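Bd3460 (Bdellovibrio bacteriovorus, PDB 5CEC) is an ankyrin-repeat immunity protein that binds the predatory endopeptidase Bd3459 and so probably protects the predator from its own enzyme during cell invasion. Local coordinates at residues Asp107-Ala112 / Ala139-Lys144; Thr133-Ala138 / Glu147-Lys152; Ser155-Ala160 / Asp181-Lys186. All coordinates share one frame; numbering follows the deposited sequence.

Contact 1 (Asp107-Ala112 / Ala139-Lys144)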
loop_
_atom_site.group_PDB
_atom_site.type_symbol
_atom_site.label_atom_id
_atom_site.label_comp_id
_atom_site.label_asym_id
_atom_site.label_seq_id
_atom_site.Cartn_x
_atom_site.Cartn_y
_atom_site.Cartn_z
ATOM N N ASP B 107 8.798 -3.551 -6.988
ATOM C CA ASP B 107 7.880 -4.648 -6.686
ATOM C C ASP B 107 6.570 -4.569 -7.456
ATOM O O ASP B 107 5.565 -5.140 -7.040
ATOM C CB ASP B 107 7.618 -4.773 -5.175
ATOM C CG ASP B 107 8.828 -5.204 -4.376
ATOM O OD1 ASP B 107 9.968 -5.149 -4.829
ATOM O OD2 ASP B 107 8.674 -5.631 -3.232
ATOM N N ALA B 108 6.610 -3.969 -8.656
ATOM C CA ALA B 108 5.473 -3.948 -9.566
ATOM C C ALA B 108 5.592 -5.135 -10.513
ATOM O O ALA B 108 5.870 -5.004 -11.694
ATOM C CB ALA B 108 5.399 -2.647 -10.323
ATOM N N TYR B 109 5.392 -6.321 -9.959
ATOM C CA TYR B 109 5.636 -7.547 -10.694
ATOM C C TYR B 109 4.551 -7.884 -11.706
ATOM O O TYR B 109 4.850 -8.524 -12.706
ATOM C CB TYR B 109 5.897 -8.690 -9.715
ATOM C CG TYR B 109 7.313 -8.619 -9.179
ATOM C CD1 TYR B 109 8.390 -8.975 -9.983
ATOM C CD2 TYR B 109 7.602 -8.149 -7.887
ATOM C CE1 TYR B 109 9.697 -8.906 -9.539
ATOM C CE2 TYR B 109 8.911 -8.064 -7.432
ATOM C CZ TYR B 109 9.957 -8.449 -8.250
ATOM O OH TYR B 109 11.261 -8.418 -7.834
ATOM N N ASP B 110 3.331 -7.401 -11.498
ATOM C CA ASP B 110 2.338 -7.441 -12.582
ATOM C C ASP B 110 2.793 -6.653 -13.822
ATOM O O ASP B 110 2.664 -7.113 -14.973
ATOM C CB ASP B 110 0.957 -6.952 -12.096
ATOM C CG ASP B 110 0.977 -5.491 -11.430
ATOM O OD1 ASP B 110 2.064 -4.904 -11.016
ATOM O OD2 ASP B 110 -0.148 -4.933 -11.331
ATOM N N VAL B 111 3.343 -5.472 -13.578
ATOM C CA VAL B 111 3.878 -4.651 -14.639
ATOM C C VAL B 111 5.078 -5.347 -15.277
ATOM O O VAL B 111 5.223 -5.383 -16.514
ATOM C CB VAL B 111 4.249 -3.241 -14.140
ATOM C CG1 VAL B 111 5.040 -2.502 -15.204
ATOM C CG2 VAL B 111 3.003 -2.447 -13.769
ATOM N N ALA B 112 5.937 -5.910 -14.450
ATOM C CA ALA B 112 7.129 -6.586 -14.972
ATOM C C ALA B 112 6.681 -7.707 -15.932
ATOM O O ALA B 112 7.253 -7.849 -17.033
ATOM C CB ALA B 112 7.972 -7.174 -13.845
ATOM N N ALA B 139 14.778 -12.807 -8.272
ATOM C CA ALA B 139 14.990 -14.065 -7.554
ATOM C C ALA B 139 14.828 -13.931 -6.077
ATOM O O ALA B 139 14.346 -14.842 -5.416
ATOM C CB ALA B 139 16.354 -14.667 -7.874
ATOM N N GLN B 140 15.209 -12.794 -5.525
ATOM C CA GLN B 140 15.037 -12.599 -4.098
ATOM C C GLN B 140 13.590 -12.401 -3.704
ATOM O O GLN B 140 13.270 -12.564 -2.551
ATOM C CB GLN B 140 15.845 -11.418 -3.594
ATOM C CG GLN B 140 17.343 -11.644 -3.549
ATOM C CD GLN B 140 18.065 -10.572 -2.734
ATOM O OE1 GLN B 140 18.660 -9.660 -3.324
ATOM N NE2 GLN B 140 18.022 -10.645 -1.427
ATOM N N ASN B 141 12.709 -12.043 -4.631
ATOM C CA ASN B 141 11.409 -11.462 -4.301
ATOM C C ASN B 141 10.192 -12.056 -4.989
ATOM O O ASN B 141 9.138 -12.060 -4.388
ATOM C CB ASN B 141 11.455 -9.956 -4.575
ATOM C CG ASN B 141 12.378 -9.246 -3.623
ATOM O OD1 ASN B 141 12.133 -9.210 -2.412
ATOM N ND2 ASN B 141 13.496 -8.753 -4.138
ATOM N N ASN B 142 10.269 -12.440 -6.265
ATOM C CA ASN B 142 9.087 -12.899 -6.989
ATOM C C ASN B 142 9.461 -14.018 -7.923
ATOM O O ASN B 142 10.068 -13.789 -8.960
ATOM C CB ASN B 142 8.428 -11.736 -7.747
ATOM C CG ASN B 142 7.087 -12.118 -8.315
ATOM O OD1 ASN B 142 7.012 -12.862 -9.302
ATOM N ND2 ASN B 142 6.012 -11.650 -7.673
ATOM N N LYS B 143 9.072 -15.233 -7.550
ATOM C CA LYS B 143 9.445 -16.423 -8.277
ATOM C C LYS B 143 8.890 -16.462 -9.699
ATOM O O LYS B 143 9.586 -16.872 -10.614
ATOM C CB LYS B 143 8.973 -17.671 -7.481
ATOM C CG LYS B 143 9.282 -19.020 -8.101
ATOM C CD LYS B 143 8.508 -20.150 -7.404
ATOM C CE LYS B 143 9.337 -20.926 -6.396
ATOM N NZ LYS B 143 8.822 -22.322 -6.299
ATOM N N LYS B 144 7.654 -16.022 -9.877
ATOM C CA LYS B 144 7.021 -16.046 -11.193
ATOM C C LYS B 144 7.819 -15.180 -12.164
ATOM O O LYS B 144 8.089 -15.610 -13.274
ATOM C CB LYS B 144 5.576 -15.562 -11.094
ATOM C CG LYS B 144 4.831 -15.506 -12.424
ATOM C CD LYS B 144 3.366 -15.141 -12.221
ATOM C CE LYS B 144 2.632 -15.042 -13.550
ATOM N NZ LYS B 144 1.200 -14.671 -13.370
#
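Y109 and N142 lie face to face: the CB of N142 stands over the middle of the tyrosine ring, 3.4 Å from its centroid and 4° off the ring normal, a CH-pi contact of nearly ideal geometry. Beyond CB the amide folds back over the inner end of the ring, with CG of N142 3.6 Å from CG of Y109 and ND2 of N142 3.6 Å from CB of Y109. The two planes are inclined by only 16°, so the amide is stacked on the ring while the side chains run past each other in opposite senses. On the asparagine this depends on chi1 of -170°, which sets CG opposite the backbone N and sends the amide toward the root of the tyrosine. At the outer end of the ring, the OH of Y109 rests 3.6 Å from CB of N141, a van der Waals contact in which the two side chains cross at about a right angle.

N142 is the N-cap of helix 143-152, its OD1 accepting from the backbone N of T145, while ND2 bonds to S345 of Bd3459; together these bonds should restrict rotation of the amide above the ring. N141 uses ND2 for the carbonyl of R137 and for Q400 of Bd3459, and D107 forms a salt bridge with K403 of Bd3459, so one edge of the contact is part of the immunity protein's binding surface. Y109 also packs on V104 of helix 99-105 and T145 of helix 143-152; with N141 and N142 beside it, the ring fits between the start of helix 109-117 and the turn joining helices 134-141 and 143-152.

Contact 2 (Thr133-Ala138 / Glu147-Lys152)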
loop_
_atom_site.group_PDB
_atom_site.type_symbol
_atom_site.label_atom_id
_atom_site.label_comp_id
_atom_site.label_asym_id
_atom_site.label_seq_id
_atom_site.Cartn_x
_atom_site.Cartn_y
_atom_site.Cartn_z
ATOM N N THR B 133 21.912 -7.987 -11.461
ATOM C CA THR B 133 21.082 -8.265 -12.622
ATOM C C THR B 133 19.609 -8.168 -12.261
ATOM O O THR B 133 19.224 -8.355 -11.103
ATOM C CB THR B 133 21.344 -9.642 -13.237
ATOM O OG1 THR B 133 20.971 -10.644 -12.286
ATOM C CG2 THR B 133 22.803 -9.797 -13.632
ATOM N N LEU B 134 18.782 -7.891 -13.251
ATOM C CA LEU B 134 17.321 -7.963 -13.077
ATOM C C LEU B 134 16.905 -9.318 -12.487
ATOM O O LEU B 134 16.052 -9.391 -11.585
ATOM C CB LEU B 134 16.604 -7.748 -14.402
ATOM C CG LEU B 134 15.101 -7.547 -14.319
ATOM C CD1 LEU B 134 14.805 -6.117 -13.858
ATOM C CD2 LEU B 134 14.444 -7.805 -15.660
ATOM N N PHE B 135 17.492 -10.384 -13.027
ATOM C CA PHE B 135 17.185 -11.730 -12.533
ATOM C C PHE B 135 17.444 -11.847 -11.040
ATOM O O PHE B 135 16.613 -12.393 -10.312
ATOM C CB PHE B 135 17.978 -12.831 -13.264
ATOM C CG PHE B 135 17.718 -14.171 -12.663
ATOM C CD1 PHE B 135 16.499 -14.785 -12.833
ATOM C CD2 PHE B 135 18.668 -14.769 -11.849
ATOM C CE1 PHE B 135 16.212 -15.983 -12.187
ATOM C CE2 PHE B 135 18.395 -15.934 -11.182
ATOM C CZ PHE B 135 17.168 -16.558 -11.363
ATOM N N MET B 136 18.598 -11.364 -10.587
ATOM C CA MET B 136 18.912 -11.435 -9.165
ATOM C C MET B 136 17.881 -10.762 -8.288
ATOM O O MET B 136 17.490 -11.286 -7.259
ATOM C CB MET B 136 20.295 -10.829 -8.881
ATOM C CG MET B 136 21.402 -11.705 -9.344
ATOM S SD MET B 136 23.012 -10.901 -9.289
ATOM C CE MET B 136 23.309 -10.814 -7.530
ATOM N N ARG B 137 17.455 -9.589 -8.689
ATOM C CA ARG B 137 16.501 -8.836 -7.922
ATOM C C ARG B 137 15.158 -9.569 -7.861
ATOM O O ARG B 137 14.522 -9.677 -6.798
ATOM C CB ARG B 137 16.369 -7.405 -8.469
ATOM C CG ARG B 137 15.478 -6.500 -7.630
ATOM C CD ARG B 137 15.903 -6.347 -6.176
ATOM N NE ARG B 137 17.334 -6.037 -6.076
ATOM C CZ ARG B 137 17.888 -4.824 -6.202
ATOM N NH1 ARG B 137 17.133 -3.751 -6.310
ATOM N NH2 ARG B 137 19.204 -4.706 -6.215
ATOM N N ALA B 138 14.694 -10.066 -9.006
ATOM C CA ALA B 138 13.467 -10.889 -9.036
ATOM C C ALA B 138 13.614 -12.175 -8.216
ATOM O O ALA B 138 12.698 -12.569 -7.502
ATOM C CB ALA B 138 13.102 -11.208 -10.469
ATOM N N GLU B 147 11.214 -16.700 -13.023
ATOM C CA GLU B 147 10.981 -17.750 -14.043
ATOM C C GLU B 147 10.754 -17.135 -15.430
ATOM O O GLU B 147 11.290 -17.625 -16.407
ATOM C CB GLU B 147 9.821 -18.672 -13.636
ATOM C CG GLU B 147 10.152 -19.531 -12.447
ATOM C CD GLU B 147 9.077 -20.483 -12.005
ATOM O OE1 GLU B 147 7.877 -20.182 -12.141
ATOM O OE2 GLU B 147 9.454 -21.554 -11.479
ATOM N N SER B 148 9.961 -16.070 -15.511
ATOM C CA SER B 148 9.742 -15.408 -16.783
ATOM C C SER B 148 11.026 -14.871 -17.400
ATOM O O SER B 148 11.207 -14.924 -18.618
ATOM C CB SER B 148 8.700 -14.307 -16.660
ATOM O OG SER B 148 7.418 -14.847 -16.321
ATOM N N ILE B 149 11.900 -14.347 -16.566
ATOM C CA ILE B 149 13.198 -13.864 -17.040
ATOM C C ILE B 149 14.029 -15.021 -17.601
ATOM O O ILE B 149 14.585 -14.925 -18.690
ATOM C CB ILE B 149 13.920 -13.100 -15.910
ATOM C CG1 ILE B 149 13.197 -11.787 -15.624
ATOM C CG2 ILE B 149 15.388 -12.882 -16.227
ATOM C CD1 ILE B 149 13.572 -11.164 -14.305
ATOM N N LEU B 150 14.117 -16.113 -16.857
ATOM C CA LEU B 150 14.912 -17.260 -17.297
ATOM C C LEU B 150 14.350 -17.910 -18.562
ATOM O O LEU B 150 15.083 -18.446 -19.370
ATOM C CB LEU B 150 15.004 -18.316 -16.199
ATOM C CG LEU B 150 15.803 -17.862 -14.970
ATOM C CD1 LEU B 150 15.755 -18.989 -13.942
ATOM C CD2 LEU B 150 17.229 -17.492 -15.312
ATOM N N ALA B 151 13.041 -17.833 -18.740
ATOM C CA ALA B 151 12.417 -18.370 -19.953
ATOM C C ALA B 151 12.915 -17.618 -21.194
ATOM O O ALA B 151 12.934 -18.161 -22.276
ATOM C CB ALA B 151 10.907 -18.280 -19.836
ATOM N N LYS B 152 13.297 -16.352 -21.031
ATOM C CA LYS B 152 13.856 -15.560 -22.149
ATOM C C LYS B 152 15.361 -15.753 -22.351
ATOM O O LYS B 152 15.882 -15.544 -23.439
ATOM C CB LYS B 152 13.543 -14.065 -21.972
ATOM C CG LYS B 152 12.059 -13.730 -21.910
ATOM C CD LYS B 152 11.427 -13.878 -23.275
ATOM C CE LYS B 152 9.949 -13.571 -23.207
ATOM N NZ LYS B 152 9.318 -13.739 -24.524
#
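An antiparallel helix pair of the ankyrin-repeat region is closed here by I149 and L150 of helix 143-152 against L134, F135 and A138 of helix 134-141. The short helical segments approach to 9.7 Å between axes at 152°, and F135 and I149 are the residues whose CA atoms come nearest across them. CD1 of I149 reaches between two side chains, lying 3.7 Å from CD2 of L134 and 3.9 Å from CB of A138. The other branch of I149, CG2, meets F135 at 3.9 Å from CB and also lies by the ring edge, near its plane. With chi1 at -69°, CG1 sits beside the backbone N and CG2 opposite it, splitting the two branches between the leucine and alanine on one hand and the phenylalanine on the other.

L150 takes a face of the same ring. Its CD2 stands 3.9 Å from the F135 centroid, 24° off the normal, and is displaced toward the rim in a CH-pi contact; CG of L150 is closer still to the ring atom CE1 of F135, at 3.4 Å.

In this pair of helices joined by a tight turn, as in ankyrin repeats, T133 precedes the first helix as its N-cap, its OG1 accepting from M136 N at 3.0 Å in a capping bond. R137 forms a salt bridge with D132 just ahead of that start. Neighbouring helices add to the apolar packing, L134 touching L100 and V104 of helix 99-105 and F135 touching L183 of helix 177-185, while F135 also meets I157 in the loop after helix 143-152.

Contact 3 (Ser155-Ala160 / Asp181-Lys186); sequences SLINKA and DFLIKK
I157 lays its CG1-CD1 arm over the C-terminal end of helix 177-185, overlapping backbone carbonyls as much as side chains. CD1 of I157 is 3.7 Å from the carbonyl O of L183 and 3.8 Å from the methyl CD2 of the same leucine, whose side chain it meets at an oblique angle. Further along, CG1 of I157 comes to 3.5 Å from the carbonyl O of K186, and CG2 to 3.6 Å from that same oxygen, so both branches of the isoleucine straddle it. The lysine adds its aliphatic root, with CB of K186 3.9 Å from CD1 of I157. With chi1 at -174°, CG1 of I157 extends opposite the backbone N and carries the terminal methyl toward the helix end. No hydrogen bond crosses between the segments; the contact is van der Waals packing of hydrocarbon against backbone oxygens and hydrocarbon.

K186 is the first residue to leave helical geometry after the helix. Its chi1 of -61° holds CG beside the backbone N and above a face of the F182 ring, near the rim, and the chain bends again beyond that carbon. Its NZ makes a long, weak ion pair with E147. Polar bonds tie down the loop next to I157: N158 gives ND2 to the carbonyl of G187 and accepts from the backbone N of D189 through OD1. L183 reaches on to A139 of helix 134-141 and to A167 and V171 of helix 167-174. The short 3-10 turn after helix 143-152 is thereby set beside the end of helix 177-185.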
loop_
_atom_site.group_PDB
_atom_site.type_symbol
_atom_site.label_atom_id
_atom_site.label_comp_id
_atom_site.label_asym_id
_atom_site.label_seq_id
_atom_site.Cartn_x
_atom_site.Cartn_y
_atom_site.Cartn_z
ATOM N N SER B 155 20.691 -18.576 -19.400
ATOM C CA SER B 155 22.012 -18.386 -18.813
ATOM C C SER B 155 22.023 -17.334 -17.715
ATOM O O SER B 155 22.993 -17.255 -16.963
ATOM C CB SER B 155 23.063 -18.038 -19.874
ATOM O OG SER B 155 22.866 -16.749 -20.383
ATOM N N LEU B 156 20.983 -16.515 -17.609
ATOM C CA LEU B 156 20.990 -15.482 -16.575
ATOM C C LEU B 156 21.069 -16.042 -15.168
ATOM O O LEU B 156 21.478 -15.337 -14.241
ATOM C CB LEU B 156 19.803 -14.569 -16.726
ATOM C CG LEU B 156 19.817 -13.694 -17.968
ATOM C CD1 LEU B 156 18.514 -12.974 -18.118
ATOM C CD2 LEU B 156 20.953 -12.715 -17.954
ATOM N N ILE B 157 20.725 -17.309 -14.989
ATOM C CA ILE B 157 20.873 -17.959 -13.690
ATOM C C ILE B 157 22.253 -17.778 -13.094
ATOM O O ILE B 157 22.367 -17.603 -11.859
ATOM C CB ILE B 157 20.435 -19.444 -13.767
ATOM C CG1 ILE B 157 20.434 -20.108 -12.392
ATOM C CG2 ILE B 157 21.313 -20.254 -14.709
ATOM C CD1 ILE B 157 19.485 -19.509 -11.395
ATOM N N ASN B 158 23.287 -17.800 -13.930
ATOM C CA ASN B 158 24.664 -17.675 -13.464
ATOM C C ASN B 158 25.388 -16.412 -13.908
ATOM O O ASN B 158 26.606 -16.327 -13.773
ATOM C CB ASN B 158 25.480 -18.915 -13.828
ATOM C CG ASN B 158 25.002 -20.131 -13.091
ATOM O OD1 ASN B 158 24.908 -20.110 -11.862
ATOM N ND2 ASN B 158 24.695 -21.186 -13.823
ATOM N N LYS B 159 24.642 -15.409 -14.351
ATOM C CA LYS B 159 25.256 -14.140 -14.720
ATOM C C LYS B 159 25.575 -13.348 -13.472
ATOM O O LYS B 159 24.692 -13.014 -12.696
ATOM C CB LYS B 159 24.384 -13.325 -15.679
ATOM C CG LYS B 159 25.036 -12.009 -16.058
ATOM C CD LYS B 159 24.317 -11.231 -17.146
ATOM C CE LYS B 159 24.915 -9.851 -17.346
ATOM N NZ LYS B 159 24.609 -9.282 -18.680
ATOM N N ALA B 160 26.843 -13.025 -13.305
ATOM C CA ALA B 160 27.284 -12.359 -12.085
ATOM C C ALA B 160 27.148 -10.869 -12.200
ATOM O O ALA B 160 27.226 -10.286 -13.286
ATOM C CB ALA B 160 28.717 -12.732 -11.740
ATOM N N ASP B 181 16.924 -24.009 -3.320
ATOM C CA ASP B 181 16.465 -25.098 -4.168
ATOM C C ASP B 181 15.906 -24.590 -5.488
ATOM O O ASP B 181 16.137 -25.217 -6.502
ATOM C CB ASP B 181 15.382 -25.915 -3.437
ATOM C CG ASP B 181 15.930 -26.781 -2.289
ATOM O OD1 ASP B 181 17.142 -27.026 -2.190
ATOM O OD2 ASP B 181 15.105 -27.240 -1.488
ATOM N N PHE B 182 15.133 -23.489 -5.462
ATOM C CA PHE B 182 14.643 -22.877 -6.679
ATOM C C PHE B 182 15.794 -22.566 -7.618
ATOM O O PHE B 182 15.716 -22.914 -8.818
ATOM C CB PHE B 182 13.801 -21.614 -6.370
ATOM C CG PHE B 182 13.499 -20.759 -7.572
ATOM C CD1 PHE B 182 12.546 -21.159 -8.491
ATOM C CD2 PHE B 182 14.182 -19.590 -7.834
ATOM C CE1 PHE B 182 12.267 -20.391 -9.619
ATOM C CE2 PHE B 182 13.897 -18.824 -8.945
ATOM C CZ PHE B 182 12.949 -19.224 -9.845
ATOM N N LEU B 183 16.838 -21.930 -7.104
ATOM C CA LEU B 183 17.943 -21.537 -7.958
ATOM C C LEU B 183 18.679 -22.729 -8.512
ATOM O O LEU B 183 19.049 -22.747 -9.689
ATOM C CB LEU B 183 18.887 -20.580 -7.265
ATOM C CG LEU B 183 18.259 -19.217 -6.912
ATOM C CD1 LEU B 183 19.269 -18.413 -6.106
ATOM C CD2 LEU B 183 17.839 -18.437 -8.139
ATOM N N ILE B 184 18.842 -23.757 -7.691
ATOM C CA ILE B 184 19.497 -24.978 -8.150
ATOM C C ILE B 184 18.672 -25.645 -9.237
ATOM O O ILE B 184 19.232 -26.099 -10.239
ATOM C CB ILE B 184 19.814 -25.890 -6.967
ATOM C CG1 ILE B 184 20.942 -25.284 -6.136
ATOM C CG2 ILE B 184 20.166 -27.292 -7.445
ATOM C CD1 ILE B 184 21.261 -26.004 -4.849
ATOM N N LYS B 185 17.354 -25.717 -9.030
ATOM C CA LYS B 185 16.430 -26.270 -10.016
ATOM C C LYS B 185 16.513 -25.552 -11.361
ATOM O O LYS B 185 16.323 -26.171 -12.404
ATOM C CB LYS B 185 15.013 -26.319 -9.432
ATOM C CG LYS B 185 14.856 -27.486 -8.442
ATOM C CD LYS B 185 13.625 -27.362 -7.563
ATOM C CE LYS B 185 12.351 -27.433 -8.371
ATOM N NZ LYS B 185 11.160 -27.375 -7.473
ATOM N N LYS B 186 16.910 -24.275 -11.338
ATOM C CA LYS B 186 17.102 -23.493 -12.560
ATOM C C LYS B 186 18.513 -23.472 -13.075
ATOM O O LYS B 186 18.791 -22.754 -14.030
ATOM C CB LYS B 186 16.620 -22.052 -12.331
ATOM C CG LYS B 186 15.146 -21.949 -11.981
ATOM C CD LYS B 186 14.245 -22.679 -12.963
ATOM C CE LYS B 186 12.779 -22.451 -12.671
ATOM N NZ LYS B 186 11.942 -23.191 -13.633
#

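In the fold
The three contacts follow the ankyrin stack along its length. Contact 2 lies within one helical pair; contact 1 joins that pair to helix 109-117 before it, and contact 3 joins the loop that follows the pair to helix 177-185. Contacts 1 and 2 share helices 134-141 and 143-152 and meet where the OH of Y109 packs on A138 and R137. Contact 3 meets contact 2 through L150, which packs on both I157 and K186. Contacts 2 and 3 are buried; contact 1 is partly buried, and its amides and acid reach Bd3459. An amide stacks on a ring in contact 1, aliphatic groups meet a ring in contact 2, and an isoleucine lies against backbone carbonyls in contact 3.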